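Local coordinates for protein 6-phosphogluconolactonase (Trypanosoma cruzi, PDB 6VYE) that probably catalyses the hydrolysis of 6-phosphogluconolactone to 6-phosphogluconate, the second step of the oxidative pentose phosphate pathway, at residues 189-194 with 205-210; 47-52 with 162-167. All blocks are in the same frame, centred on the assembly; numbering follows the deposited sequence.

Contact 1 of 2, residues 189-194 with 205-210. With PO4 (phosphate ion), chain D.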
loop_
_atom_site.group_PDB
_atom_site.type_symbol
_atom_site.label_atom_id
_atom_site.label_comp_id
_atom_site.label_asym_id
_atom_site.label_seq_id
_atom_site.Cartn_x
_atom_site.Cartn_y
_atom_site.Cartn_z
ATOM N N ARG A 189 8.950 14.271 -0.453
ATOM C CA ARG A 189 8.966 13.447 0.783
ATOM C C ARG A 189 8.533 12.003 0.450
ATOM O O ARG A 189 7.620 11.822 -0.373
ATOM C CB ARG A 189 7.999 14.017 1.830
ATOM C CG ARG A 189 8.126 15.489 2.186
ATOM C CD ARG A 189 9.518 16.006 2.461
ATOM N NE ARG A 189 10.409 15.005 3.024
ATOM C CZ ARG A 189 11.743 15.061 2.965
ATOM N NH1 ARG A 189 12.352 16.090 2.390
ATOM N NH2 ARG A 189 12.471 14.085 3.490
ATOM N N ALA A 190 9.142 10.998 1.084
ATOM C CA ALA A 190 8.792 9.567 0.898
ATOM C C ALA A 190 7.499 9.241 1.654
ATOM O O ALA A 190 6.804 8.299 1.237
ATOM C CB ALA A 190 9.914 8.700 1.380
ATOM N N VAL A 191 7.236 9.955 2.765
ATOM C CA VAL A 191 6.115 9.735 3.730
ATOM C C VAL A 191 5.466 11.091 4.041
ATOM O O VAL A 191 6.167 12.098 4.133
ATOM C CB VAL A 191 6.604 9.096 5.038
ATOM C CG1 VAL A 191 5.430 8.562 5.847
ATOM C CG2 VAL A 191 7.667 8.020 4.815
ATOM N N SER A 192 4.156 11.118 4.170
ATOM C CA SER A 192 3.397 12.336 4.493
ATOM C C SER A 192 2.168 11.935 5.313
ATOM O O SER A 192 2.194 10.873 5.983
ATOM C CB SER A 192 3.039 13.057 3.212
ATOM O OG SER A 192 2.533 14.341 3.504
ATOM N N VAL A 193 1.117 12.746 5.267
ATOM C CA VAL A 193 -0.030 12.563 6.198
ATOM C C VAL A 193 -1.307 12.803 5.406
ATOM O O VAL A 193 -1.252 13.402 4.330
ATOM C CB VAL A 193 0.080 13.495 7.414
ATOM C CG1 VAL A 193 1.341 13.244 8.219
ATOM C CG2 VAL A 193 0.001 14.955 7.013
ATOM N N GLY A 194 -2.412 12.319 5.939
ATOM C CA GLY A 194 -3.716 12.506 5.321
ATOM C C GLY A 194 -4.786 12.314 6.354
ATOM O O GLY A 194 -4.587 11.491 7.300
ATOM N N TRP A 205 -6.252 10.928 11.835
ATOM C CA TRP A 205 -5.052 11.283 11.063
ATOM C C TRP A 205 -4.345 9.990 10.638
ATOM O O TRP A 205 -4.413 8.975 11.406
ATOM C CB TRP A 205 -4.167 12.194 11.906
ATOM C CG TRP A 205 -4.571 13.632 11.792
ATOM C CD1 TRP A 205 -5.253 14.385 12.704
ATOM C CD2 TRP A 205 -4.317 14.487 10.669
ATOM N NE1 TRP A 205 -5.444 15.650 12.216
ATOM C CE2 TRP A 205 -4.877 15.748 10.977
ATOM C CE3 TRP A 205 -3.682 14.313 9.438
ATOM C CZ2 TRP A 205 -4.826 16.823 10.090
ATOM C CZ3 TRP A 205 -3.631 15.375 8.562
ATOM C CH2 TRP A 205 -4.196 16.611 8.882
ATOM N N ARG A 206 -3.714 9.995 9.468
ATOM C CA ARG A 206 -2.938 8.826 9.003
ATOM C C ARG A 206 -1.572 9.297 8.544
ATOM O O ARG A 206 -1.440 10.484 8.125
ATOM C CB ARG A 206 -3.639 8.094 7.870
ATOM C CG ARG A 206 -4.962 7.472 8.295
ATOM C CD ARG A 206 -6.091 8.278 7.759
ATOM N NE ARG A 206 -7.368 7.650 8.000
ATOM C CZ ARG A 206 -7.976 6.810 7.190
ATOM N NH1 ARG A 206 -7.381 6.386 6.093
ATOM N NH2 ARG A 206 -9.170 6.332 7.519
ATOM N N VAL A 207 -0.592 8.423 8.745
ATOM C CA VAL A 207 0.744 8.545 8.117
ATOM C C VAL A 207 0.637 7.672 6.871
ATOM O O VAL A 207 -0.022 6.641 6.977
ATOM C CB VAL A 207 1.847 8.081 9.089
ATOM C CG1 VAL A 207 3.210 8.075 8.427
ATOM C CG2 VAL A 207 1.850 8.950 10.340
ATOM N N THR A 208 1.190 8.108 5.747
ATOM C CA THR A 208 1.023 7.432 4.449
ATOM C C THR A 208 2.300 7.615 3.643
ATOM O O THR A 208 2.942 8.686 3.743
ATOM C CB THR A 208 -0.231 7.925 3.687
ATOM O OG1 THR A 208 -0.382 7.164 2.491
ATOM C CG2 THR A 208 -0.201 9.392 3.315
ATOM N N LEU A 209 2.613 6.606 2.845
ATOM C CA LEU A 209 3.573 6.726 1.740
ATOM C C LEU A 209 2.949 7.657 0.703
ATOM O O LEU A 209 1.675 7.772 0.621
ATOM C CB LEU A 209 3.892 5.355 1.127
ATOM C CG LEU A 209 4.526 4.323 2.067
ATOM C CD1 LEU A 209 4.827 3.054 1.269
ATOM C CD2 LEU A 209 5.784 4.842 2.763
ATOM N N THR A 210 3.836 8.302 -0.045
ATOM C CA THR A 210 3.466 9.362 -0.991
ATOM C C THR A 210 3.387 8.750 -2.382
ATOM O O THR A 210 3.891 7.651 -2.634
ATOM C CB THR A 210 4.481 10.501 -0.875
ATOM O OG1 THR A 210 5.776 9.971 -1.183
ATOM C CG2 THR A 210 4.440 11.124 0.501
HETATM P P PO4 D . -9.403 3.887 4.585
HETATM O O1 PO4 D . -8.049 4.440 4.053
HETATM O O2 PO4 D . -9.460 2.410 4.359
HETATM O O3 PO4 D . -10.572 4.486 3.842
HETATM O O4 PO4 D . -9.519 4.246 6.061
#

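Contact 2 of 2, residues 47-52 with 162-167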
loop_
_atom_site.group_PDB
_atom_site.type_symbol
_atom_site.label_atom_id
_atom_site.label_comp_id
_atom_site.label_asym_id
_atom_site.label_seq_id
_atom_site.Cartn_x
_atom_site.Cartn_y
_atom_site.Cartn_z
ATOM N N SER A 47 11.680 -5.584 0.724
ATOM C CA SER A 47 10.811 -4.594 1.413
ATOM C C SER A 47 9.383 -4.694 0.854
ATOM O O SER A 47 9.186 -4.570 -0.357
ATOM C CB SER A 47 11.408 -3.218 1.318
ATOM O OG SER A 47 11.733 -2.905 -0.010
ATOM N N ILE A 48 8.407 -4.929 1.717
ATOM C CA ILE A 48 6.967 -4.848 1.339
ATOM C C ILE A 48 6.277 -3.760 2.184
ATOM O O ILE A 48 6.467 -3.735 3.380
ATOM C CB ILE A 48 6.298 -6.215 1.464
ATOM C CG1 ILE A 48 4.877 -6.146 0.905
ATOM C CG2 ILE A 48 6.339 -6.729 2.903
ATOM C CD1 ILE A 48 4.296 -7.475 0.554
ATOM N N ALA A 49 5.427 -2.938 1.578
ATOM C CA ALA A 49 4.574 -1.994 2.311
ATOM C C ALA A 49 3.157 -2.565 2.261
ATOM O O ALA A 49 2.643 -2.752 1.115
ATOM C CB ALA A 49 4.661 -0.614 1.731
ATOM N N LEU A 50 2.613 -2.899 3.442
ATOM C CA LEU A 50 1.313 -3.581 3.603
ATOM C C LEU A 50 0.192 -2.538 3.557
ATOM O O LEU A 50 0.412 -1.434 4.013
ATOM C CB LEU A 50 1.274 -4.332 4.932
ATOM C CG LEU A 50 2.343 -5.391 5.168
ATOM C CD1 LEU A 50 2.150 -6.059 6.527
ATOM C CD2 LEU A 50 2.300 -6.427 4.086
ATOM N N SER A 51 -0.962 -2.887 3.001
ATOM C CA SER A 51 -2.219 -2.114 3.177
ATOM C C SER A 51 -3.075 -2.747 4.290
ATOM O O SER A 51 -2.867 -3.957 4.617
ATOM C CB SER A 51 -2.973 -2.055 1.877
ATOM O OG SER A 51 -3.202 -3.389 1.453
ATOM N N GLY A 52 -4.002 -1.964 4.847
ATOM C CA GLY A 52 -5.064 -2.457 5.762
ATOM C C GLY A 52 -6.317 -2.886 5.004
ATOM O O GLY A 52 -6.309 -2.869 3.764
ATOM N N ASP A 162 10.608 -2.881 -2.767
ATOM C CA ASP A 162 10.467 -4.041 -3.667
ATOM C C ASP A 162 8.971 -4.234 -3.995
ATOM O O ASP A 162 8.655 -4.394 -5.177
ATOM C CB ASP A 162 11.059 -5.291 -3.008
ATOM C CG ASP A 162 12.558 -5.219 -2.878
ATOM O OD1 ASP A 162 13.237 -5.031 -3.946
ATOM O OD2 ASP A 162 13.034 -5.261 -1.724
ATOM N N ILE A 163 8.088 -4.237 -2.984
ATOM C CA ILE A 163 6.645 -4.484 -3.208
ATOM C C ILE A 163 5.855 -3.381 -2.515
ATOM O O ILE A 163 6.127 -3.089 -1.333
ATOM C CB ILE A 163 6.224 -5.894 -2.765
ATOM C CG1 ILE A 163 7.158 -6.973 -3.319
ATOM C CG2 ILE A 163 4.773 -6.131 -3.137
ATOM C CD1 ILE A 163 6.803 -8.375 -2.946
ATOM N N VAL A 164 4.883 -2.798 -3.223
ATOM C CA VAL A 164 3.863 -1.972 -2.538
ATOM C C VAL A 164 2.491 -2.588 -2.804
ATOM O O VAL A 164 2.103 -2.721 -3.971
ATOM C CB VAL A 164 3.943 -0.507 -2.969
ATOM C CG1 VAL A 164 2.755 0.264 -2.400
ATOM C CG2 VAL A 164 5.264 0.111 -2.540
ATOM N N LEU A 165 1.802 -2.972 -1.738
ATOM C CA LEU A 165 0.412 -3.482 -1.794
ATOM C C LEU A 165 -0.588 -2.361 -1.549
ATOM O O LEU A 165 -0.514 -1.721 -0.508
ATOM C CB LEU A 165 0.264 -4.505 -0.682
ATOM C CG LEU A 165 0.529 -5.938 -1.057
ATOM C CD1 LEU A 165 0.575 -6.739 0.241
ATOM C CD2 LEU A 165 -0.591 -6.436 -1.985
ATOM N N LEU A 166 -1.557 -2.196 -2.431
ATOM C CA LEU A 166 -2.532 -1.097 -2.302
ATOM C C LEU A 166 -3.967 -1.627 -2.403
ATOM O O LEU A 166 -4.188 -2.667 -3.066
ATOM C CB LEU A 166 -2.235 -0.094 -3.415
ATOM C CG LEU A 166 -0.870 0.587 -3.354
ATOM C CD1 LEU A 166 -0.703 1.483 -4.548
ATOM C CD2 LEU A 166 -0.671 1.379 -2.073
ATOM N N GLY A 167 -4.910 -0.946 -1.773
ATOM C CA GLY A 167 -6.351 -1.216 -1.991
ATOM C C GLY A 167 -7.006 0.022 -2.574
ATOM O O GLY A 167 -6.482 1.095 -2.298
HETATM O O HOH W 1 14.098 -2.616 -0.443
HETATM O O HOH W 2 0.449 0.109 1.144
#

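Contact 1 of 2, residues 189-194 with 205-210
Val191 sets its CG1 methyl across CG1 of Val207, 3.4 Å between the two carbons, closer than van der Waals packing normally allows. With CG1 anti to the backbone N (chi1 -166°), Val191 turns that methyl to its diagonal neighbour, while CG2 lies 4.2 Å from Leu209 CD2. Val193 continues this apolar face, its CG2 meeting the Trp205 ring obliquely at CZ3, and helix 128-146 covers it through Ala131, Ser134 and Ala135. The backbones form an antiparallel hairpin, in which Ser192 with Thr208 and Gly194 with Arg206 are the hydrogen-bonded pairs; Ser192 N to Thr208 O is nearly straight, 173° at the hydrogen. Beyond the last strand residue, Thr210 stands at the N-cap of the helix that follows. Its OG1 donates to Arg189 O at 2.7 Å, in the carbonyl plane on a lone pair, and its CG2 packs 3.6 Å from Ser192 CB. At the far end, Arg206 bends at chi2 (105°) and presents its guanidinium edge to a phosphate ion: NH1 reaches O1 at 2.9 Å and NH2 reaches O4 at 2.6 Å. Arg85 and His173 bind the same ion, and Ser176 OG and Pro202 O hold the arginine. Such an anion-binding site, with two arginines, is consistent with a place for the substrate's phosphate, although this ion probably came from the crystallisation liquor.

Contact 2 of 2, residues 47-52 with 162-167
The carboxylate of Asp162 is the flat group that meets Ser47: Ser47 N donates to OD2 on its anti lone pair, 2.8 Å away, and OD1 is held by a salt bridge to Arg218. The exchange is mutual, since Asp162 N donates to Ser47 OG at 3.0 Å, so both polar side chains are tied to the opposing backbone where two neighbouring parallel strands of the Rossmann-like central sheet set out together. Ile163 N to Ser47 O, Ala49 N to Ile163 O and Leu165 N to Ala49 O then stitch the strands in turn. On one face, Ile48 holds CG1 anti to its backbone N (chi1 -173°), which lays CG1 3.9 Å from Ile163 CB and carries CD1 obliquely against Leu165 CD1, 3.8 Å away. Helix 54-66 closes over Leu165 with Leu59 and Tyr60. On the opposite face, Ala49 CB lies 4.4 Å from Val164 CG2. Along the strands the CA separation grows from 4.6 Å for Ile48 and Ile163 to 5.5 Å for Leu50 and Leu165. Where the direct backbone bonds end, a water bridges the strands, donating to Leu165 O at 2.6 Å and, weakly, to Leu50 O.

In the fold
Contacts 1 and 2 belong to one mixed sheet, their centres about 14 Å apart. Strand 77-85 runs between them, bonded on one side to strand 46-50 of contact 2 and on the other to strand 206-209 of contact 1, whose partner 191-194 forms the sheet's edge within the chain. They also touch directly: Leu209 CD1 packs 3.7 Å from Ala49 CB. The parallel strands of contact 2 end on the side where the phosphate sits, with Gly52 O 6.2 Å from the ion's O2. His173, a phosphate ligand, follows strand 163-167, and Arg85 comes from the intervening strand, so the phosphate site, possibly that of the substrate, joins Arg206 of contact 1 to the loop that follows strand 163-167 of contact 2.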